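Local atomic coordinates of periplasmic beta-glucosidase (Pseudomonas aeruginosa, PDB entry 6R5T), a protein that probably hydrolyses terminal, non-reducing beta-D-glucosyl residues of beta-glucosides in the periplasm, releasing beta-D-glucose, as a member of glycoside hydrolase family 3. Residues W135-E140 with G187-T192. The protein carries 1 engineered substitution. Numbering follows the deposited sequence. Where two conformers were deposited one is given.
With BGC (beta-D-glucopyranose), chain C.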
loop_
_atom_site.group_PDB
_atom_site.type_symbol
_atom_site.label_atom_id
_atom_site.label_comp_id
_atom_site.label_asym_id
_atom_site.label_seq_id
_atom_site.Cartn_x
_atom_site.Cartn_y
_atom_site.Cartn_z
ATOM N N TRP A 135 5.783 -1.441 -9.086
ATOM C CA TRP A 135 5.501 -0.493 -10.196
ATOM C C TRP A 135 6.554 -0.664 -11.313
ATOM O O TRP A 135 7.750 -0.601 -11.032
ATOM C CB TRP A 135 5.492 0.910 -9.613
ATOM C CG TRP A 135 5.028 1.994 -10.550
ATOM C CD1 TRP A 135 3.851 2.034 -11.224
ATOM C CD2 TRP A 135 5.625 3.282 -10.764
ATOM N NE1 TRP A 135 3.694 3.234 -11.872
ATOM C CE2 TRP A 135 4.755 4.030 -11.581
ATOM C CE3 TRP A 135 6.805 3.890 -10.333
ATOM C CZ2 TRP A 135 5.011 5.351 -11.958
ATOM C CZ3 TRP A 135 7.086 5.180 -10.737
ATOM C CH2 TRP A 135 6.184 5.915 -11.536
ATOM N N GLY A 136 6.119 -0.766 -12.565
ATOM C CA GLY A 136 7.052 -1.022 -13.665
ATOM C C GLY A 136 7.946 0.160 -13.946
ATOM O O GLY A 136 9.033 -0.027 -14.470
ATOM N N ARG A 137 7.572 1.351 -13.502
ATOM C CA ARG A 137 8.379 2.558 -13.815
ATOM C C ARG A 137 9.411 2.882 -12.752
ATOM O O ARG A 137 10.070 3.935 -12.852
ATOM C CB ARG A 137 7.430 3.707 -14.098
ATOM C CG ARG A 137 6.454 3.362 -15.206
ATOM C CD ARG A 137 5.627 4.551 -15.717
ATOM N NE ARG A 137 6.493 5.367 -16.549
ATOM C CZ ARG A 137 6.094 6.131 -17.572
ATOM N NH1 ARG A 137 4.809 6.232 -17.861
ATOM N NH2 ARG A 137 7.025 6.750 -18.298
ATOM N N VAL A 138 9.621 2.013 -11.767
ATOM C CA VAL A 138 10.704 2.261 -10.779
ATOM C C VAL A 138 12.043 2.326 -11.530
ATOM O O VAL A 138 12.920 3.050 -11.043
ATOM C CB VAL A 138 10.743 1.202 -9.662
ATOM C CG1 VAL A 138 9.461 1.207 -8.842
ATOM C CG2 VAL A 138 11.026 -0.164 -10.222
ATOM N N SER A 139 12.139 1.640 -12.664
ATOM C CA SER A 139 13.413 1.624 -13.448
ATOM C C SER A 139 13.790 3.029 -13.940
ATOM O O SER A 139 15.016 3.331 -14.158
ATOM C CB SER A 139 13.300 0.664 -14.600
ATOM O OG SER A 139 12.320 1.151 -15.518
ATOM N N GLU A 140 12.819 3.914 -14.038
ATOM C CA GLU A 140 13.018 5.282 -14.590
ATOM C C GLU A 140 13.414 6.312 -13.555
ATOM O O GLU A 140 13.851 7.368 -13.977
ATOM C CB GLU A 140 11.720 5.772 -15.208
ATOM C CG GLU A 140 11.397 4.997 -16.418
ATOM C CD GLU A 140 9.977 5.265 -16.808
ATOM O OE1 GLU A 140 9.648 6.500 -16.996
ATOM O OE2 GLU A 140 9.218 4.244 -16.868
ATOM N N GLY A 187 0.849 -0.468 -6.571
ATOM C CA GLY A 187 1.904 -0.462 -7.591
ATOM C C GLY A 187 1.381 -0.631 -9.009
ATOM O O GLY A 187 2.155 -0.842 -9.925
ATOM N N ARG A 188 0.080 -0.459 -9.226
ATOM C CA ARG A 188 -0.540 -0.583 -10.553
ATOM C C ARG A 188 -0.340 0.737 -11.271
ATOM O O ARG A 188 -0.691 1.805 -10.766
ATOM C CB ARG A 188 -2.034 -0.940 -10.462
ATOM C CG ARG A 188 -2.240 -2.294 -9.797
ATOM C CD ARG A 188 -3.677 -2.740 -9.727
ATOM N NE ARG A 188 -4.549 -2.054 -8.777
ATOM C CZ ARG A 188 -4.751 -2.395 -7.475
ATOM N NH1 ARG A 188 -4.073 -3.335 -6.854
ATOM N NH2 ARG A 188 -5.671 -1.755 -6.775
ATOM N N ASP A 189 0.200 0.681 -12.480
ATOM C CA ASP A 189 0.470 1.941 -13.191
ATOM C C ASP A 189 -0.843 2.716 -13.387
ATOM O O ASP A 189 -1.951 2.138 -13.534
ATOM C CB ASP A 189 1.222 1.676 -14.498
ATOM C CG ASP A 189 2.073 2.874 -14.942
ATOM O OD1 ASP A 189 1.999 3.964 -14.306
ATOM O OD2 ASP A 189 2.870 2.678 -15.909
ATOM N N TYR A 190 -0.714 4.036 -13.355
ATOM C CA TYR A 190 -1.801 5.002 -13.583
ATOM C C TYR A 190 -2.783 5.036 -12.412
ATOM O O TYR A 190 -3.718 5.850 -12.449
ATOM C CB TYR A 190 -2.565 4.641 -14.850
ATOM C CG TYR A 190 -1.739 4.232 -16.029
ATOM C CD1 TYR A 190 -0.721 5.049 -16.535
ATOM C CD2 TYR A 190 -2.003 3.022 -16.647
ATOM C CE1 TYR A 190 -0.033 4.664 -17.667
ATOM C CE2 TYR A 190 -1.313 2.630 -17.775
ATOM C CZ TYR A 190 -0.304 3.434 -18.260
ATOM O OH TYR A 190 0.354 3.088 -19.436
ATOM N N ASN A 191 -2.530 4.282 -11.352
ATOM C CA ASN A 191 -3.585 4.136 -10.326
ATOM C C ASN A 191 -3.532 5.308 -9.346
ATOM O O ASN A 191 -2.548 6.082 -9.245
ATOM C CB ASN A 191 -3.473 2.808 -9.576
ATOM C CG ASN A 191 -4.755 2.401 -8.874
ATOM O OD1 ASN A 191 -5.848 2.882 -9.229
ATOM N ND2 ASN A 191 -4.647 1.515 -7.898
ATOM N N THR A 192 -4.646 5.426 -8.664
ATOM C CA THR A 192 -4.909 6.391 -7.592
ATOM C C THR A 192 -3.714 6.646 -6.683
ATOM O O THR A 192 -3.089 5.700 -6.203
ATOM C CB THR A 192 -6.014 5.768 -6.740
ATOM O OG1 THR A 192 -7.115 5.554 -7.627
ATOM C CG2 THR A 192 -6.419 6.650 -5.582
HETATM C C2 BGC C . 6.673 10.083 -21.649
HETATM C C3 BGC C . 5.569 10.251 -22.712
HETATM C C4 BGC C . 4.816 8.893 -22.758
HETATM C C5 BGC C . 4.216 8.676 -21.357
HETATM C C6 BGC C . 3.494 7.353 -21.225
HETATM C C1 BGC C . 6.029 9.703 -20.310
HETATM O O1 BGC C . 7.108 9.462 -19.463
HETATM O O2 BGC C . 7.468 11.244 -21.441
HETATM O O3 BGC C . 6.189 10.489 -23.991
HETATM O O4 BGC C . 3.766 9.012 -23.732
HETATM O O5 BGC C . 5.265 8.508 -20.450
HETATM O O6 BGC C . 2.934 7.235 -19.912
#
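Arg-137 runs its aliphatic stem over the indole face of Trp-135 and then past the Asp-189 carboxylate before its guanidinium reaches the bound glucose. Its CB covers one face of the indole, offset toward the rim, 3.4 Å above the plane. CG and CD then pass Asp-189 OD2, with CD 3.3 Å from that oxygen. A bend at chi3 (75°) turns the head toward Glu-140 and the sugar. NE and NH2 grip Glu-140 side-on, and the straighter bond, in the guanidinium plane, runs 2.9 Å from NH2 to the syn lone pair of Glu-140 OE1. At the tip, NH1 donates to glucose O6 (3.0 Å) and has the Tyr-181 hydroxyl as a further hydrogen-bond partner, while NH2 reaches the ring oxygen O5 and, at 3.0 Å, the anomeric O1. A planar cation with several N-H groups can serve carboxylate and sugar together.

Trp-135 makes the direct polar link between the two loops: its NE1 donates to Asp-189 OD1 over 3.1 Å. The indole and carboxylate planes stand 86° apart, and the N-H meets OD1 from above the carboxylate plane. Tryptophan thus offers a flat face for the arginine stem and an N-H at its edge. Aspartate brings two acceptors, OD1 for Trp-135 and OD2 for the Ala-487 backbone N-H, tying this TIM-barrel loop to the neighbouring domain. The backbone O of Gly-187, whose positive phi suits glycine, accepts a CA-H...O contact from Trp-135 CA.

The Glu-140 bridge fixes the guanidinium's rotation, presenting NH1 and NH2 to the sugar; the nearby Asp-189 charge probably adds a weaker electrostatic pull.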